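Branched-chain alpha-ketoacid decarboxylase (Lactococcus lactis, PDB 2VBF) probably decarboxylates branched-chain and aromatic alpha-keto acids to aldehydes, using thiamine diphosphate and a magnesium ion as cofactors. Local coordinates at residues N104-S109 / L114-I119; E387-S392 / E527-M532; L306-T311 / K563-Q568. All blocks are in the same frame, centred on the assembly; numbering follows the deposited sequence. Where two conformers were deposited one is given.

Contact 1: residues N104-S109 / L114-I119; sequences NGLAGS and LPVVEI
S109 and L114 bring the two backbones together, and the axes of helix 104-109 and strand 116-119 run close to antiparallel, at 153° and 9.8 Å apart. The joint is one hydrogen bond from L114 N to S109 O, 2.8 Å long. It is nearly straight, with 166° at the hydrogen, and the donor lies in the carbonyl plane. P115 follows as the centre of an inverse gamma turn, and the strand starts at V116. L106, S109, V116 and E118 fill the space between helix and strand. V116 has CG1 anti to its backbone N (chi1 178°), which splits its two methyls between two partners. CG1 meets L106 CD1 at 4.2 Å, while CG2 lies 3.7 Å from S109 OG. E118 is extended and crosses L106 at a slant. Its OE1 lies 3.7 Å from L106 CD2, and L106 CD1 also packs on its CB. The contact belongs to the beta-alpha-beta unit of strand 89-94, helix 97-111 and strand 116-122 in the N-terminal thiamine diphosphate-binding domain. F91 of strand 89-94 touches L106, V116 and E118. S109 OG bonds D80 OD2 of helix 72-86, and E118 OE2 bonds T93 OG1 of strand 89-94. Burial, with leucine methyls against OE1, may raise the pKa of this carboxylate, while the T93 bond at OE2 would offset part of that.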
# COMPACT_ATOMS: atom_id res chain seq x y z
N ASN A 104 -5.72 -0.22 2.87
CA ASN A 104 -5.58 0.89 3.82
C ASN A 104 -6.41 2.11 3.40
O ASN A 104 -6.94 2.83 4.24
CB ASN A 104 -4.14 1.34 3.96
CG ASN A 104 -3.97 2.44 4.98
OD1 ASN A 104 -4.47 2.33 6.11
ND2 ASN A 104 -3.25 3.50 4.60
N GLY A 105 -6.47 2.37 2.09
CA GLY A 105 -7.33 3.42 1.56
C GLY A 105 -8.79 3.12 1.84
O GLY A 105 -9.54 4.00 2.29
N LEU A 106 -9.21 1.89 1.59
CA LEU A 106 -10.59 1.50 1.84
C LEU A 106 -10.92 1.56 3.34
O LEU A 106 -12.04 1.93 3.71
CB LEU A 106 -10.91 0.11 1.27
CG LEU A 106 -12.36 -0.07 0.82
CD1 LEU A 106 -12.62 0.67 -0.49
CD2 LEU A 106 -12.68 -1.58 0.70
N ALA A 107 -9.96 1.20 4.19
CA ALA A 107 -10.14 1.31 5.63
C ALA A 107 -10.37 2.77 6.04
O ALA A 107 -11.24 3.06 6.87
CB ALA A 107 -8.90 0.75 6.36
N GLY A 108 -9.62 3.70 5.45
CA GLY A 108 -9.86 5.13 5.71
C GLY A 108 -11.22 5.63 5.26
O GLY A 108 -11.86 6.46 5.93
N SER A 109 -11.67 5.12 4.12
CA SER A 109 -13.00 5.43 3.63
C SER A 109 -14.06 4.85 4.58
O SER A 109 -15.11 5.45 4.77
CB SER A 109 -13.18 4.89 2.21
OG SER A 109 -12.30 5.53 1.31
N LEU A 114 -16.88 7.30 3.76
CA LEU A 114 -17.01 7.75 2.36
C LEU A 114 -17.51 6.64 1.44
O LEU A 114 -17.09 5.48 1.54
CB LEU A 114 -15.68 8.29 1.81
CG LEU A 114 -15.21 9.63 2.38
CD1 LEU A 114 -16.37 10.65 2.47
CD2 LEU A 114 -14.53 9.45 3.73
N PRO A 115 -18.47 6.99 0.56
CA PRO A 115 -19.14 6.04 -0.32
C PRO A 115 -18.29 5.65 -1.52
O PRO A 115 -18.52 6.12 -2.64
CB PRO A 115 -20.43 6.77 -0.70
CG PRO A 115 -20.08 8.19 -0.63
CD PRO A 115 -19.06 8.34 0.47
N VAL A 116 -17.34 4.75 -1.26
CA VAL A 116 -16.43 4.25 -2.30
C VAL A 116 -16.74 2.79 -2.61
O VAL A 116 -16.80 1.95 -1.70
CB VAL A 116 -14.95 4.38 -1.86
CG1 VAL A 116 -14.00 3.81 -2.91
CG2 VAL A 116 -14.61 5.84 -1.54
N VAL A 117 -16.91 2.48 -3.89
CA VAL A 117 -17.01 1.10 -4.38
C VAL A 117 -15.64 0.62 -4.87
O VAL A 117 -15.07 1.22 -5.78
CB VAL A 117 -18.00 1.00 -5.57
CG1 VAL A 117 -18.22 -0.45 -5.95
CG2 VAL A 117 -19.32 1.71 -5.22
N GLU A 118 -15.13 -0.46 -4.29
CA GLU A 118 -13.99 -1.15 -4.88
C GLU A 118 -14.48 -2.35 -5.67
O GLU A 118 -15.20 -3.17 -5.15
CB GLU A 118 -12.97 -1.58 -3.85
CG GLU A 118 -11.76 -2.25 -4.53
CD GLU A 118 -10.60 -2.51 -3.59
OE1 GLU A 118 -10.72 -2.22 -2.37
OE2 GLU A 118 -9.58 -3.02 -4.10
N ILE A 119 -14.07 -2.42 -6.94
CA ILE A 119 -14.36 -3.55 -7.80
C ILE A 119 -13.05 -4.30 -7.97
O ILE A 119 -12.04 -3.71 -8.34
CB ILE A 119 -14.85 -3.10 -9.19
CG1 ILE A 119 -16.12 -2.23 -9.08
CG2 ILE A 119 -15.07 -4.32 -10.11
CD1 ILE A 119 -16.44 -1.44 -10.34

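Contact 2: residues E387-S392 / E527-M532; sequences ESLTQS and EFVSVM
L389 points its side chain at the helix segment 527-532 and meets three residues there with one methyl, CD1. M532 gives the closest approach, with its CG 3.7 Å from L389 CD1. The two side chains run past each other in opposite directions, so M532 CG also lies 3.8 Å from L389 CB. The methionine has CG anti to its backbone N (chi1 167°) and then bends at chi2 and chi3. Its CG methylene makes the closest touch, and the sulfur turns aside at the bends. V529 comes in at about a right angle to L389, and its CG2 is 4.0 Å from L389 CD1. F528 is more distant, its CE2 4.4 Å from the same methyl, which approaches the ring obliquely. This is apolar packing between the C-terminal end of helix 379-389 and helix 525-537. Helix 525-537 is the beta-alpha-beta crossover between strands 517-522 and 542-548, neighbours in the parallel sheet of the C-terminal thiamine diphosphate-binding domain. F528 reaches inward from it to V522 and L547 of those strands and to F475, whose ring meets its own at about 40°. It also touches L382, A385 and V386, further back on helix 379-389. On the outer side, V529 packs on F370 and P372 of a loop.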
# COMPACT_ATOMS: atom_id res chain seq x y z
N GLU A 387 -5.08 31.95 4.95
CA GLU A 387 -6.43 32.37 5.34
C GLU A 387 -6.85 33.62 4.58
O GLU A 387 -7.96 33.68 4.06
CB GLU A 387 -6.51 32.64 6.84
CG GLU A 387 -7.91 33.05 7.30
CD GLU A 387 -8.02 33.13 8.80
OE1 GLU A 387 -7.25 33.91 9.41
OE2 GLU A 387 -8.88 32.44 9.38
N SER A 388 -5.96 34.61 4.54
CA SER A 388 -6.21 35.86 3.83
C SER A 388 -6.35 35.65 2.32
O SER A 388 -7.30 36.13 1.70
CB SER A 388 -5.07 36.85 4.12
OG SER A 388 -5.43 38.19 3.79
N LEU A 389 -5.42 34.90 1.75
CA LEU A 389 -5.32 34.78 0.29
C LEU A 389 -6.17 33.68 -0.33
O LEU A 389 -6.25 33.61 -1.55
CB LEU A 389 -3.86 34.57 -0.11
CG LEU A 389 -2.95 35.77 0.14
CD1 LEU A 389 -1.50 35.36 -0.03
CD2 LEU A 389 -3.33 36.93 -0.80
N THR A 390 -6.78 32.81 0.48
CA THR A 390 -7.68 31.80 -0.06
C THR A 390 -8.96 32.52 -0.49
O THR A 390 -9.38 33.50 0.14
CB THR A 390 -7.97 30.65 0.95
OG1 THR A 390 -6.80 29.82 1.06
CG2 THR A 390 -9.10 29.78 0.48
N GLN A 391 -9.52 32.06 -1.61
CA GLN A 391 -10.70 32.67 -2.23
C GLN A 391 -11.95 31.81 -2.05
O GLN A 391 -11.90 30.68 -1.56
CB GLN A 391 -10.43 32.86 -3.73
CG GLN A 391 -9.26 33.78 -4.04
CD GLN A 391 -8.87 33.81 -5.51
OE1 GLN A 391 -9.51 33.20 -6.36
NE2 GLN A 391 -7.80 34.55 -5.82
N SER A 392 -13.09 32.37 -2.45
CA SER A 392 -14.33 31.60 -2.55
C SER A 392 -14.21 30.51 -3.62
O SER A 392 -13.36 30.59 -4.52
CB SER A 392 -15.49 32.53 -2.90
OG SER A 392 -15.25 33.16 -4.14
N GLU A 527 7.84 36.27 -1.08
CA GLU A 527 7.85 35.25 -2.12
C GLU A 527 6.56 34.43 -2.09
O GLU A 527 6.00 34.13 -3.13
CB GLU A 527 9.06 34.34 -1.98
CG GLU A 527 10.35 34.97 -2.46
CD GLU A 527 11.59 34.28 -1.92
OE1 GLU A 527 11.45 33.21 -1.30
OE2 GLU A 527 12.70 34.81 -2.13
N PHE A 528 6.10 34.10 -0.89
CA PHE A 528 4.86 33.32 -0.74
C PHE A 528 3.65 34.04 -1.32
O PHE A 528 2.90 33.48 -2.12
CB PHE A 528 4.58 32.95 0.70
CG PHE A 528 3.33 32.13 0.86
CD1 PHE A 528 3.34 30.78 0.56
CD2 PHE A 528 2.13 32.73 1.22
CE1 PHE A 528 2.17 30.03 0.65
CE2 PHE A 528 0.97 31.99 1.33
CZ PHE A 528 1.00 30.63 1.04
N VAL A 529 3.48 35.31 -0.94
CA VAL A 529 2.39 36.13 -1.45
C VAL A 529 2.47 36.28 -2.98
O VAL A 529 1.44 36.15 -3.65
CB VAL A 529 2.34 37.51 -0.75
CG1 VAL A 529 1.38 38.45 -1.46
CG2 VAL A 529 1.93 37.33 0.70
N SER A 530 3.66 36.53 -3.52
CA SER A 530 3.85 36.68 -4.97
C SER A 530 3.42 35.43 -5.72
O SER A 530 2.62 35.50 -6.66
CB SER A 530 5.31 37.02 -5.31
OG SER A 530 5.53 37.11 -6.72
N VAL A 531 3.92 34.28 -5.29
CA VAL A 531 3.63 33.01 -5.96
C VAL A 531 2.17 32.59 -5.77
O VAL A 531 1.55 32.07 -6.69
CB VAL A 531 4.56 31.88 -5.47
CG1 VAL A 531 4.15 30.57 -6.10
CG2 VAL A 531 6.02 32.20 -5.79
N MET A 532 1.63 32.79 -4.58
CA MET A 532 0.23 32.47 -4.33
C MET A 532 -0.70 33.25 -5.26
O MET A 532 -1.62 32.68 -5.84
CB MET A 532 -0.14 32.74 -2.87
CG MET A 532 -1.63 32.72 -2.61
SD MET A 532 -2.34 31.08 -2.74
CE MET A 532 -2.27 30.70 -1.00

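Contact 3: residues L306-T311 / K563-Q568; sequences LTDSST and KLFAEQ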
# COMPACT_ATOMS: atom_id res chain seq x y z
N LEU A 306 -16.52 12.31 18.14
CA LEU A 306 -15.52 12.93 18.98
C LEU A 306 -14.28 12.03 19.08
O LEU A 306 -14.32 10.99 19.72
CB LEU A 306 -16.11 13.19 20.36
CG LEU A 306 -17.35 14.10 20.32
CD1 LEU A 306 -18.26 13.91 21.57
CD2 LEU A 306 -16.91 15.55 20.13
N THR A 307 -13.20 12.46 18.43
CA THR A 307 -11.96 11.66 18.35
C THR A 307 -10.80 12.43 19.00
O THR A 307 -10.92 13.63 19.26
CB THR A 307 -11.59 11.30 16.88
OG1 THR A 307 -11.03 12.43 16.20
CG2 THR A 307 -12.82 10.75 16.10
N ASP A 308 -9.66 11.77 19.24
CA ASP A 308 -8.56 12.47 19.93
C ASP A 308 -8.12 13.76 19.22
O ASP A 308 -8.03 14.83 19.85
CB ASP A 308 -7.34 11.55 20.25
CG ASP A 308 -6.69 10.92 19.02
OD1 ASP A 308 -7.25 10.94 17.91
OD2 ASP A 308 -5.56 10.37 19.20
N SER A 309 -7.90 13.70 17.92
CA SER A 309 -7.35 14.84 17.16
C SER A 309 -8.35 15.98 16.93
O SER A 309 -7.95 17.10 16.58
CB SER A 309 -6.80 14.37 15.80
OG SER A 309 -5.84 13.35 15.97
N SER A 310 -9.64 15.69 17.11
CA SER A 310 -10.73 16.64 16.88
C SER A 310 -11.37 17.16 18.17
O SER A 310 -12.36 17.91 18.13
CB SER A 310 -11.80 16.01 15.99
OG SER A 310 -12.33 14.82 16.55
N THR A 311 -10.82 16.77 19.32
CA THR A 311 -11.32 17.22 20.63
C THR A 311 -10.22 17.72 21.57
O THR A 311 -10.42 17.78 22.79
CB THR A 311 -12.15 16.11 21.34
OG1 THR A 311 -11.32 14.97 21.62
CG2 THR A 311 -13.35 15.71 20.49
N LYS A 563 2.17 17.66 22.53
CA LYS A 563 2.39 17.28 23.92
C LYS A 563 1.24 16.43 24.46
O LYS A 563 1.44 15.55 25.30
CB LYS A 563 2.63 18.53 24.78
CG LYS A 563 3.86 19.35 24.34
CD LYS A 563 5.16 18.57 24.52
CE LYS A 563 6.39 19.28 23.96
NZ LYS A 563 6.78 18.81 22.59
N LEU A 564 0.03 16.65 23.94
CA LEU A 564 -1.13 15.88 24.34
C LEU A 564 -1.10 14.48 23.74
O LEU A 564 -1.50 13.52 24.40
CB LEU A 564 -2.43 16.61 23.98
CG LEU A 564 -2.59 17.97 24.66
CD1 LEU A 564 -3.88 18.66 24.21
CD2 LEU A 564 -2.57 17.80 26.18
N PHE A 565 -0.64 14.36 22.48
CA PHE A 565 -0.40 13.03 21.90
C PHE A 565 0.65 12.27 22.72
O PHE A 565 0.49 11.08 23.00
CB PHE A 565 0.09 13.13 20.45
CG PHE A 565 -0.99 13.45 19.43
CD1 PHE A 565 -2.14 12.68 19.33
CD2 PHE A 565 -0.79 14.47 18.51
CE1 PHE A 565 -3.12 12.96 18.37
CE2 PHE A 565 -1.75 14.75 17.54
CZ PHE A 565 -2.92 13.99 17.48
N ALA A 566 1.73 12.96 23.10
CA ALA A 566 2.80 12.36 23.89
C ALA A 566 2.25 11.81 25.20
O ALA A 566 2.59 10.70 25.62
CB ALA A 566 3.89 13.40 24.17
N GLU A 567 1.37 12.59 25.83
CA GLU A 567 0.76 12.23 27.11
C GLU A 567 -0.16 11.01 26.96
O GLU A 567 -0.22 10.14 27.84
CB GLU A 567 -0.00 13.44 27.63
CG GLU A 567 -0.63 13.31 28.99
CD GLU A 567 -1.08 14.67 29.51
OE1 GLU A 567 -2.13 15.18 29.03
OE2 GLU A 567 -0.37 15.24 30.37
N GLN A 568 -0.86 10.96 25.84
CA GLN A 568 -1.76 9.84 25.53
C GLN A 568 -1.01 8.52 25.41
O GLN A 568 -1.58 7.44 25.65
CB GLN A 568 -2.52 10.15 24.23
CG GLN A 568 -3.52 9.08 23.83
CD GLN A 568 -4.50 9.59 22.79
OE1 GLN A 568 -5.64 9.91 23.12
NE2 GLN A 568 -4.06 9.67 21.53
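D308 and Q568 form the hydrogen bond across this contact. Q568 NE2 gives a hydrogen to D308 OD2 at 2.9 Å, with 167° at the hydrogen. The acceptor uses its anti lone pair, facing away from OD1, and lies almost in the plane of the amide. Carboxylate and amide are nearly coplanar, with 24° between their planes. Q568 reaches the carboxylate with an extended chain, its CG anti to the backbone N. D308 OD2 has a second strong partner, H135 ND1 of the second subunit. D308 OD2 thus bonds both the C-terminal helix of its own chain and H135 of the second subunit. F314 touches both D308 and Q568, and V134 of the second subunit packs on the same pair.

The aromatic contacts are made at the edge of the F565 ring. S309 OG lies near the ring plane, 3.3 Å from F565 CZ. D308 OD2 is also at the edge, 3.7 Å from F565 CE1, and the carboxylate stands 78° from the ring. The rim of a phenyl ring carries slight positive charge, so both oxygens meet it on its more suitable side. H135 of the second subunit meets the same ring, well tilted from it. The F565 side chain is about 8 Å from a bound thiamine diphosphate.

Bonds within 306-311 shape the loop. T307 O accepts T311 OG1 at 2.7 Å and also S310 N, from opposite faces of the carbonyl plane. S310 OG donates to T307 OG1 at 2.7 Å.

Loop 306-311 lies in the central domain, after strand 298-302 and before strand 323-326, and there it meets helix 556-568 near the chain's C-terminus.

The three contacts sample the three-domain architecture of this thiamine diphosphate enzyme. Contact 1 comes first along the chain and lies within the N-terminal domain. Contact 3 then opens in the central domain, at 306-311, and closes at the C-terminal helix 556-568. Contact 2 forms between those two ends, joining helices 379-389 and 525-537. None of the contacts touch. The centres of contacts 1 and 2 lie about 33 Å apart. Those of contacts 1 and 3 are about 25 Å apart, and those of contacts 2 and 3 about 30 Å. Segments of contacts 1 and 3 touch the second subunit, whereas no other chain touches contact 2. In contact 3 the pairing residues themselves do so, close to the cofactor.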